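Local coordinates for putative peptidyl-arginine deiminase family protein (Campylobacter jejuni subsp. jejuni serotype O:2, PDB 6B10), which probably hydrolyses agmatine to N-carbamoylputrescine and ammonia, a deiminase step on the route to the polyamine putrescine, at residues K11-P14 with E15-Q19; F142-E145 with G146-D150; K299-N303 with H304-G308. One frame throughout, in Å; residues are numbered along the deposited sequence.

Interaction 1: residues K11-P14 with E15-Q19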
ATOM      1  N   LYS A  11      11.503 -11.895   9.692  1.00 27.24           N
ATOM      2  CA  LYS A  11      11.068 -12.159   8.327  1.00 27.13           C
ATOM      3  C   LYS A  11      10.078 -11.075   7.901  1.00 26.60           C
ATOM      4  O   LYS A  11       9.090 -10.814   8.597  1.00 27.06           O
ATOM      5  CB  LYS A  11      10.400 -13.531   8.223  1.00 28.17           C
ATOM      6  CG  LYS A  11      11.319 -14.702   8.537  1.00 30.07           C
ATOM      7  N   SER A  12      10.358 -10.440   6.766  1.00 25.81           N
ATOM      8  CA  SER A  12       9.446  -9.479   6.156  1.00 24.76           C
ATOM      9  C   SER A  12       8.287 -10.228   5.486  1.00 24.49           C
ATOM     10  O   SER A  12       8.460 -11.352   4.996  1.00 23.92           O
ATOM     11  CB  SER A  12      10.189  -8.598   5.149  1.00 24.41           C
ATOM     12  OG  SER A  12      10.826  -9.367   4.138  1.00 23.59           O
ATOM     13  N   ILE A  13       7.111  -9.598   5.471  1.00 23.90           N
ATOM     14  CA  ILE A  13       5.879 -10.252   5.031  1.00 23.04           C
ATOM     15  C   ILE A  13       5.407  -9.652   3.717  1.00 22.57           C
ATOM     16  O   ILE A  13       5.183  -8.443   3.639  1.00 21.96           O
ATOM     17  CB  ILE A  13       4.754 -10.101   6.075  1.00 23.54           C
ATOM     18  CG1 ILE A  13       5.200 -10.644   7.439  1.00 23.95           C
ATOM     19  CG2 ILE A  13       3.501 -10.840   5.628  1.00 23.42           C
ATOM     20  CD1 ILE A  13       4.248 -10.317   8.572  1.00 23.98           C
ATOM     21  N   PRO A  14       5.251 -10.490   2.675  1.00 21.45           N
ATOM     22  CA  PRO A  14       4.660 -10.002   1.441  1.00 21.55           C
ATOM     23  C   PRO A  14       3.153  -9.831   1.593  1.00 21.74           C
ATOM     24  O   PRO A  14       2.526 -10.508   2.416  1.00 21.84           O
ATOM     25  CB  PRO A  14       4.973 -11.111   0.441  1.00 21.73           C
ATOM     26  CG  PRO A  14       5.005 -12.347   1.264  1.00 21.73           C
ATOM     27  CD  PRO A  14       5.506 -11.939   2.628  1.00 21.60           C
ATOM     28  N   GLU A  15       2.574  -8.955   0.776  1.00 21.78           N
ATOM     29  CA  GLU A  15       1.168  -8.585   0.924  1.00 21.48           C
ATOM     30  C   GLU A  15       0.200  -9.743   0.673  1.00 21.33           C
ATOM     31  O   GLU A  15      -0.926  -9.742   1.183  1.00 21.33           O
ATOM     32  CB  GLU A  15       0.838  -7.422  -0.000  1.00 21.73           C
ATOM     33  CG  GLU A  15      -0.376  -6.626   0.428  1.00 22.06           C
ATOM     34  CD  GLU A  15      -0.376  -5.259  -0.213  1.00 22.62           C
ATOM     35  OE1 GLU A  15       0.357  -4.381   0.291  1.00 22.71           O
ATOM     36  OE2 GLU A  15      -1.071  -5.085  -1.240  1.00 22.29           O
ATOM     37  N   TRP A  16       0.634 -10.733  -0.097  1.00 21.34           N
ATOM     38  CA  TRP A  16      -0.220 -11.882  -0.397  1.00 22.19           C
ATOM     39  C   TRP A  16      -0.300 -12.949   0.709  1.00 22.79           C
ATOM     40  O   TRP A  16      -1.044 -13.916   0.571  1.00 22.74           O
ATOM     41  CB  TRP A  16       0.175 -12.519  -1.733  1.00 22.37           C
ATOM     42  CG  TRP A  16       1.572 -13.043  -1.787  1.00 22.56           C
ATOM     43  CD1 TRP A  16       2.014 -14.244  -1.319  1.00 22.64           C
ATOM     44  CD2 TRP A  16       2.706 -12.388  -2.360  1.00 22.64           C
ATOM     45  NE1 TRP A  16       3.359 -14.374  -1.561  1.00 23.40           N
ATOM     46  CE2 TRP A  16       3.806 -13.248  -2.203  1.00 23.03           C
ATOM     47  CE3 TRP A  16       2.898 -11.149  -2.987  1.00 22.71           C
ATOM     48  CZ2 TRP A  16       5.088 -12.912  -2.648  1.00 23.11           C
ATOM     49  CZ3 TRP A  16       4.161 -10.820  -3.435  1.00 22.56           C
ATOM     50  CH2 TRP A  16       5.241 -11.695  -3.262  1.00 22.63           C
ATOM     51  N   SER A  17       0.451 -12.784   1.796  1.00 24.36           N
ATOM     52  CA  SER A  17       0.300 -13.661   2.963  1.00 25.99           C
ATOM     53  C   SER A  17      -1.075 -13.445   3.598  1.00 27.57           C
ATOM     54  O   SER A  17      -1.685 -12.372   3.447  1.00 26.92           O
ATOM     55  CB  SER A  17       1.382 -13.399   4.007  1.00 26.19           C
ATOM     56  OG  SER A  17       2.664 -13.634   3.474  1.00 27.16           O
ATOM     57  N   GLU A  18      -1.551 -14.472   4.300  1.00 27.29           N
ATOM     58  CA  GLU A  18      -2.897 -14.477   4.862  1.00 28.11           C
ATOM     59  C   GLU A  18      -3.075 -13.341   5.863  1.00 26.73           C
ATOM     60  O   GLU A  18      -2.175 -13.039   6.646  1.00 25.83           O
ATOM     61  CB  GLU A  18      -3.199 -15.828   5.527  1.00 29.86           C
ATOM     62  CG  GLU A  18      -4.671 -16.026   5.869  1.00 32.72           C
ATOM     63  CD  GLU A  18      -5.002 -17.453   6.293  1.00 35.95           C
ATOM     64  OE1 GLU A  18      -4.106 -18.157   6.801  1.00 37.60           O
ATOM     65  OE2 GLU A  18      -6.168 -17.872   6.127  1.00 39.17           O
ATOM     66  N   GLN A  19      -4.248 -12.725   5.833  1.00 25.53           N
ATOM     67  CA  GLN A  19      -4.528 -11.544   6.625  1.00 25.74           C
ATOM     68  C   GLN A  19      -5.756 -11.719   7.510  1.00 26.54           C
ATOM     69  O   GLN A  19      -6.606 -12.574   7.258  1.00 25.38           O
ATOM     70  CB  GLN A  19      -4.754 -10.345   5.694  1.00 25.79           C
ATOM     71  CG  GLN A  19      -3.551  -9.961   4.841  1.00 24.93           C
ATOM     72  CD  GLN A  19      -3.928  -9.032   3.694  1.00 25.09           C
ATOM     73  OE1 GLN A  19      -4.740  -8.116   3.865  1.00 24.12           O
ATOM     74  NE2 GLN A  19      -3.348  -9.268   2.516  1.00 23.91           N
TER
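P14 and S17 close a type I beta turn, P14-E15-W16-S17, in the loop between strands 10-11 and 19-25 of a pentein fold, the α/β-propeller of the guanidine-modifying enzymes. The turn is shut by the backbone bond from S17 N to P14 O, 3.1 Å long and nearly straight at 165°. P14 carries most of the contact. Proline suits the position that opens the turn, its ring offering a compact, rigid hydrocarbon surface, and two neighbours use it from different sides. W16 lays one indole face over it: P14 CB stands 3.5 Å from the centroid of the W16 six-membered ring, almost on the ring normal, a CH-pi contact. The indole can fold back in this way because W16 CG sits between the backbone N and the carbonyl carbon (chi1 61°), which swings the ring over the turn; the two side chains meet at about a right angle. A bound phosphate ion, probably from the crystallisation liquor, lies about 6 Å from the W16 side chain at the nearest atoms.

S17 sets its hydroxyl against the CG and CD part of the proline ring, S17 OG lying 3.5 Å from P14 CG. Its small hydroxymethyl group fits beside the ring, and I13 CG2 lies 3.6 Å from S17 OG. E15 has little to do with the proline beyond its CB. Its extended side chain, CG anti to the backbone N, instead delivers a carboxylate to H322, with which OE1 hydrogen-bonds, and to R213 and the F275 amide through OE2. Farther along, Q19 returns to the turn with a weak bond, Q19 NE2 lying 2.8 Å from E15 O. The closest approach of serine to the proline ring is S17 OG to P14 CD, 3.4 Å.

Interaction 2: residues F142-E145 with G146-D150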
ATOM      1  N   PHE A 142      12.547   5.927  13.080  1.00 48.20           N
ATOM      2  CA  PHE A 142      12.987   5.968  11.696  1.00 46.95           C
ATOM      3  C   PHE A 142      11.829   6.485  10.858  1.00 45.47           C
ATOM      4  O   PHE A 142      10.680   6.114  11.094  1.00 45.35           O
ATOM      5  CB  PHE A 142      13.405   4.565  11.245  1.00 48.23           C
ATOM      6  CG  PHE A 142      14.057   4.528   9.897  1.00 49.19           C
ATOM      7  CD1 PHE A 142      13.298   4.355   8.748  1.00 49.66           C
ATOM      8  CD2 PHE A 142      15.429   4.656   9.773  1.00 49.18           C
ATOM      9  CE1 PHE A 142      13.897   4.318   7.499  1.00 49.57           C
ATOM     10  CE2 PHE A 142      16.036   4.619   8.527  1.00 50.00           C
ATOM     11  CZ  PHE A 142      15.268   4.452   7.390  1.00 49.19           C
ATOM     12  N   ILE A 143      12.123   7.350   9.891  1.00 47.15           N
ATOM     13  CA  ILE A 143      11.084   7.926   9.028  1.00 48.11           C
ATOM     14  C   ILE A 143      10.786   6.988   7.862  1.00 46.32           C
ATOM     15  O   ILE A 143      11.646   6.743   7.019  1.00 47.42           O
ATOM     16  CB  ILE A 143      11.490   9.315   8.474  1.00 49.06           C
ATOM     17  CG1 ILE A 143      11.805  10.294   9.615  1.00 50.76           C
ATOM     18  CG2 ILE A 143      10.388   9.887   7.593  1.00 48.42           C
ATOM     19  CD1 ILE A 143      10.644  10.573  10.553  1.00 50.94           C
ATOM     20  N   LEU A 144       9.559   6.478   7.808  1.00 46.78           N
ATOM     21  CA  LEU A 144       9.177   5.532   6.767  1.00 46.39           C
ATOM     22  C   LEU A 144       7.668   5.439   6.608  1.00 45.03           C
ATOM     23  O   LEU A 144       6.956   5.234   7.587  1.00 46.54           O
ATOM     24  CB  LEU A 144       9.753   4.151   7.098  1.00 47.00           C
ATOM     25  CG  LEU A 144       9.473   3.029   6.097  1.00 47.84           C
ATOM     26  CD1 LEU A 144      10.707   2.164   5.900  1.00 48.11           C
ATOM     27  CD2 LEU A 144       8.285   2.182   6.535  1.00 48.13           C
ATOM     28  N   GLU A 145       7.192   5.584   5.371  1.00 43.34           N
ATOM     29  CA  GLU A 145       5.788   5.353   5.036  1.00 42.01           C
ATOM     30  C   GLU A 145       5.633   3.956   4.444  1.00 38.64           C
ATOM     31  O   GLU A 145       6.532   3.467   3.766  1.00 38.13           O
ATOM     32  CB  GLU A 145       5.282   6.385   4.021  1.00 43.93           C
ATOM     33  CG  GLU A 145       5.557   7.841   4.376  1.00 46.47           C
ATOM     34  CD  GLU A 145       6.821   8.371   3.721  1.00 49.66           C
ATOM     35  OE1 GLU A 145       7.927   7.929   4.104  1.00 52.24           O
ATOM     36  OE2 GLU A 145       6.709   9.225   2.815  1.00 52.09           O
ATOM     37  N   GLY A 146       4.485   3.330   4.682  1.00 36.67           N
ATOM     38  CA  GLY A 146       4.211   1.983   4.178  1.00 35.43           C
ATOM     39  C   GLY A 146       4.252   1.879   2.662  1.00 33.27           C
ATOM     40  O   GLY A 146       4.722   0.883   2.115  1.00 33.01           O
ATOM     41  N   GLY A 147       3.781   2.919   1.984  1.00 31.45           N
ATOM     42  CA  GLY A 147       3.819   2.971   0.523  1.00 30.66           C
ATOM     43  C   GLY A 147       5.199   3.127  -0.096  1.00 29.96           C
ATOM     44  O   GLY A 147       5.342   3.012  -1.310  1.00 29.72           O
ATOM     45  N   SER A 148       6.227   3.378   0.715  1.00 29.15           N
ATOM     46  CA  SER A 148       7.575   3.552   0.180  1.00 28.78           C
ATOM     47  C   SER A 148       8.391   2.251   0.091  1.00 26.85           C
ATOM     48  O   SER A 148       9.505   2.267  -0.430  1.00 25.75           O
ATOM     49  CB  SER A 148       8.332   4.607   0.993  1.00 29.83           C
ATOM     50  OG  SER A 148       8.781   4.058   2.211  1.00 33.17           O
ATOM     51  N   ILE A 149       7.831   1.134   0.569  1.00 25.47           N
ATOM     52  CA  ILE A 149       8.522  -0.164   0.556  1.00 25.03           C
ATOM     53  C   ILE A 149       7.602  -1.286   0.061  1.00 24.05           C
ATOM     54  O   ILE A 149       6.389  -1.202   0.210  1.00 22.90           O
ATOM     55  CB  ILE A 149       9.065  -0.539   1.958  1.00 25.65           C
ATOM     56  CG1 ILE A 149       7.959  -0.423   3.016  1.00 26.35           C
ATOM     57  CG2 ILE A 149      10.244   0.358   2.312  1.00 26.20           C
ATOM     58  CD1 ILE A 149       8.345  -0.913   4.395  1.00 27.35           C
ATOM     59  N   ASP A 150       8.198  -2.326  -0.522  1.00 23.24           N
ATOM     60  CA  ASP A 150       7.456  -3.469  -1.060  1.00 23.91           C
ATOM     61  C   ASP A 150       8.319  -4.740  -0.910  1.00 23.28           C
ATOM     62  O   ASP A 150       9.496  -4.727  -1.261  1.00 23.58           O
ATOM     63  CB  ASP A 150       7.119  -3.192  -2.529  1.00 24.69           C
ATOM     64  CG  ASP A 150       6.093  -4.147  -3.093  1.00 25.62           C
ATOM     65  OD1 ASP A 150       4.885  -3.908  -2.912  1.00 25.64           O
ATOM     66  OD2 ASP A 150       6.494  -5.129  -3.752  1.00 27.16           O
TER
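S148 takes hold of E145 O twice, through its hydroxyl and through its amide. The hydroxyl bond is the shorter, S148 OG to E145 O being 2.8 Å, and it lies in the carbonyl plane on a lone pair. The amide comes from above that plane instead, with S148 N 3.1 Å from E145 O, and this bond forms the first 3-10 turn of residues 146-148. A serine fits here because its short side chain can fold back on the turn it has just made: OG lies between the backbone N and the carbonyl carbon (chi1 78°), pointing at the same oxygen as the amide. Two donors arriving from different directions satisfy the carbonyl and fix the chain's entry into the turn. One step on, a weak bond of 3.5 Å from I149 N to G146 O carries the winding forward.

Beside this polar grip is an apolar one. L144 and I149 cross at about a right angle, with L144 CD2 3.8 Å from I149 CD1 and L144 CD1 4.0 Å from I149 CG2. Both are branched aliphatic residues, apt for a buried position. L144 CG, anti to the backbone N, holds the methyls on the side where I149 arrives, and the F142 ring turns its edge to L144 CB. Between E145 and S148, G146 and G147 make the turn without side chains in a buried setting, and G147 pairs through its backbone with D209.

Farther out, D150 forms a salt bridge with R213 and hydrogen-bonds the amide of F214. L144 rests on L182 of helix 175-186 and on F107 of strand 101-108, a residue of the potassium site, while I149 packs against F186 at the end of that helix and M157 of strand 156-160.

Interaction 3: residues K299-N303 with H304-G308. With PO4 (phosphate ion), chain D.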
ATOM      1  N   LYS A 299      -3.966 -13.815 -15.187  1.00 26.08           N
ATOM      2  CA  LYS A 299      -3.238 -14.962 -15.727  1.00 28.10           C
ATOM      3  C   LYS A 299      -1.988 -15.287 -14.907  1.00 27.51           C
ATOM      4  O   LYS A 299      -1.678 -16.456 -14.678  1.00 26.99           O
ATOM      5  CB  LYS A 299      -2.852 -14.712 -17.185  1.00 30.78           C
ATOM      6  CG  LYS A 299      -2.730 -15.985 -18.008  1.00 33.76           C
ATOM      7  CD  LYS A 299      -2.602 -15.712 -19.502  1.00 36.24           C
ATOM      8  CE  LYS A 299      -3.724 -14.825 -20.019  1.00 38.59           C
ATOM      9  NZ  LYS A 299      -4.009 -15.040 -21.468  1.00 40.71           N
ATOM     10  N   ALA A 300      -1.288 -14.247 -14.456  1.00 26.37           N
ATOM     11  CA  ALA A 300      -0.057 -14.404 -13.678  1.00 26.36           C
ATOM     12  C   ALA A 300      -0.301 -14.806 -12.228  1.00 26.33           C
ATOM     13  O   ALA A 300       0.632 -15.195 -11.531  1.00 26.48           O
ATOM     14  CB  ALA A 300       0.762 -13.117 -13.724  1.00 26.22           C
ATOM     15  N   LEU A 301      -1.547 -14.699 -11.769  1.00 26.69           N
ATOM     16  CA  LEU A 301      -1.912 -15.060 -10.409  1.00 26.05           C
ATOM     17  C   LEU A 301      -3.072 -16.068 -10.395  1.00 26.89           C
ATOM     18  O   LEU A 301      -4.195 -15.731 -10.007  1.00 26.01           O
ATOM     19  CB  LEU A 301      -2.274 -13.793  -9.640  1.00 25.90           C
ATOM     20  CG  LEU A 301      -1.148 -12.761  -9.539  1.00 25.72           C
ATOM     21  CD1 LEU A 301      -1.712 -11.423  -9.101  1.00 25.38           C
ATOM     22  CD2 LEU A 301      -0.071 -13.231  -8.574  1.00 25.91           C
ATOM     23  N   PRO A 302      -2.791 -17.330 -10.773  1.00 28.77           N
ATOM     24  CA  PRO A 302      -3.842 -18.329 -11.013  1.00 29.09           C
ATOM     25  C   PRO A 302      -4.721 -18.713  -9.824  1.00 28.60           C
ATOM     26  O   PRO A 302      -5.720 -19.388 -10.026  1.00 29.33           O
ATOM     27  CB  PRO A 302      -3.055 -19.570 -11.480  1.00 29.56           C
ATOM     28  CG  PRO A 302      -1.703 -19.082 -11.850  1.00 29.33           C
ATOM     29  CD  PRO A 302      -1.449 -17.913 -10.950  1.00 29.71           C
ATOM     30  N   ASN A 303      -4.349 -18.320  -8.609  1.00 28.90           N
ATOM     31  CA  ASN A 303      -5.125 -18.640  -7.412  1.00 29.62           C
ATOM     32  C   ASN A 303      -5.719 -17.408  -6.739  1.00 28.16           C
ATOM     33  O   ASN A 303      -6.077 -17.448  -5.569  1.00 28.99           O
ATOM     34  CB  ASN A 303      -4.254 -19.414  -6.412  1.00 31.37           C
ATOM     35  CG  ASN A 303      -3.688 -20.690  -7.002  1.00 33.40           C
ATOM     36  OD1 ASN A 303      -2.482 -20.878  -7.040  1.00 36.34           O
ATOM     37  ND2 ASN A 303      -4.558 -21.564  -7.479  1.00 35.20           N
ATOM     38  N   HIS A 304      -5.827 -16.318  -7.484  1.00 27.40           N
ATOM     39  CA  HIS A 304      -6.436 -15.097  -6.983  1.00 26.79           C
ATOM     40  C   HIS A 304      -7.567 -14.672  -7.903  1.00 26.39           C
ATOM     41  O   HIS A 304      -7.506 -14.881  -9.106  1.00 26.96           O
ATOM     42  CB  HIS A 304      -5.401 -13.974  -6.913  1.00 26.65           C
ATOM     43  CG  HIS A 304      -4.519 -14.040  -5.709  1.00 26.56           C
ATOM     44  ND1 HIS A 304      -3.373 -14.801  -5.669  1.00 26.09           N
ATOM     45  CD2 HIS A 304      -4.616 -13.438  -4.499  1.00 26.85           C
ATOM     46  CE1 HIS A 304      -2.798 -14.662  -4.487  1.00 27.30           C
ATOM     47  NE2 HIS A 304      -3.531 -13.841  -3.758  1.00 26.74           N
ATOM     48  N   LYS A 305      -8.602 -14.079  -7.322  1.00 26.22           N
ATOM     49  CA  LYS A 305      -9.606 -13.383  -8.095  1.00 26.46           C
ATOM     50  C   LYS A 305      -9.130 -11.941  -8.217  1.00 25.36           C
ATOM     51  O   LYS A 305      -8.826 -11.304  -7.216  1.00 25.12           O
ATOM     52  CB  LYS A 305     -10.970 -13.442  -7.404  1.00 27.34           C
ATOM     53  CG  LYS A 305     -11.401 -14.825  -6.927  1.00 28.61           C
ATOM     54  CD  LYS A 305     -11.465 -15.844  -8.050  1.00 29.54           C
ATOM     55  CE  LYS A 305     -12.112 -17.132  -7.562  1.00 30.72           C
ATOM     56  NZ  LYS A 305     -11.956 -18.250  -8.533  1.00 30.79           N
ATOM     57  N   ILE A 306      -9.043 -11.434  -9.441  1.00 25.20           N
ATOM     58  CA  ILE A 306      -8.611 -10.053  -9.679  1.00 24.89           C
ATOM     59  C   ILE A 306      -9.870  -9.221  -9.897  1.00 25.51           C
ATOM     60  O   ILE A 306     -10.650  -9.510 -10.797  1.00 26.07           O
ATOM     61  CB  ILE A 306      -7.645  -9.945 -10.884  1.00 24.31           C
ATOM     62  CG1 ILE A 306      -6.201 -10.258 -10.466  1.00 24.46           C
ATOM     63  CG2 ILE A 306      -7.654  -8.537 -11.478  1.00 24.59           C
ATOM     64  CD1 ILE A 306      -5.975 -11.629  -9.856  1.00 24.76           C
ATOM     65  N   ILE A 307     -10.076  -8.199  -9.067  1.00 25.70           N
ATOM     66  CA  ILE A 307     -11.320  -7.430  -9.101  1.00 25.46           C
ATOM     67  C   ILE A 307     -11.030  -5.943  -9.236  1.00 24.04           C
ATOM     68  O   ILE A 307     -10.338  -5.363  -8.409  1.00 24.59           O
ATOM     69  CB  ILE A 307     -12.177  -7.687  -7.841  1.00 26.17           C
ATOM     70  CG1 ILE A 307     -12.585  -9.162  -7.767  1.00 26.70           C
ATOM     71  CG2 ILE A 307     -13.428  -6.809  -7.835  1.00 25.96           C
ATOM     72  CD1 ILE A 307     -13.053  -9.585  -6.391  1.00 27.15           C
ATOM     73  N   GLY A 308     -11.583  -5.330 -10.277  1.00 23.31           N
ATOM     74  CA  GLY A 308     -11.379  -3.910 -10.529  1.00 23.33           C
ATOM     75  C   GLY A 308     -12.336  -3.051  -9.726  1.00 23.89           C
ATOM     76  O   GLY A 308     -13.524  -3.322  -9.686  1.00 23.61           O
TER
HETATM   77  P   PO4 D 402      -1.031 -17.133  -6.956  1.00 56.10           P
HETATM   78  O1  PO4 D 402       0.202 -16.371  -7.379  1.00 52.88           O
HETATM   79  O2  PO4 D 402      -2.273 -16.509  -7.545  1.00 47.09           O
HETATM   80  O3  PO4 D 402      -1.102 -17.111  -5.447  1.00 55.16           O
HETATM   81  O4  PO4 D 402      -0.942 -18.575  -7.408  1.00 56.92           O
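H304 sets its CB against the CB of L301, 4.2 Å away, while the edge of its imidazole faces a phosphate ion. The ring donates from ND1 to phosphate O2, a bond of 2.8 Å that is almost straight at 171°. Histidine suits the place since an N-H in the ring plane can be aimed squarely at an anion at its edge. With H304 CG anti to the carbonyl carbon (chi1 -80°), the imidazole stays on the side of the turn where the anion sits. The same oxygen takes a second bond, from N303 N to phosphate O2 at 3.0 Å, so a side chain and a backbone amide together fix this corner of the ion. L301 adds a methyl wall, its CD2 lying 3.4 Å from phosphate O1. The phosphate probably came from the crystallisation liquor, and the nearby anion would probably favour the protonated imidazole.

The backbone shape that makes this possible is a type I beta turn from L301 to H304, closed by H304 N to L301 O at 3.1 Å. P302 occupies the first corner, where its fixed phi matches the turn, and N303 the second, a position asparagine often takes. The side chains of P302 and N303 leave the backbone away from 304-308, and both residues are exposed; that of L301 starts toward that segment and is buried. L301 CB also reaches I306 CD1 at a loose 4.3 Å, and both residues lie on L280 of strand 279-284, with I306 touching V282 as well. The H304 ring also stacks edge-to-face with F275. The turn thus carries the chain from the end of helix 289-300 into strand 305-310, completing a beta-alpha-beta crossover whose two strands, 279-284 and 305-310, run parallel and side by side.

Overall arrangement
From the N terminus, interaction 1 comes first, turning the chain between strand 10-11 of one sheet and strand 19-25 of another. Interaction 2 follows, closing the short link from strand 138-141 to strand 149-151, and interaction 3 joins helix 289-300 to strand 305-310. They run in series; none nests in or crosses another. Residues outside them provide the ties: R213 forms salt bridges with both E15 and D150, joining interactions 1 and 2, while F275 bonds to E15 and Q19 and packs on H304, joining 1 and 3. Interactions 2 and 3 lie on opposite sides of the chain's centre, their own centres about 26 Å apart.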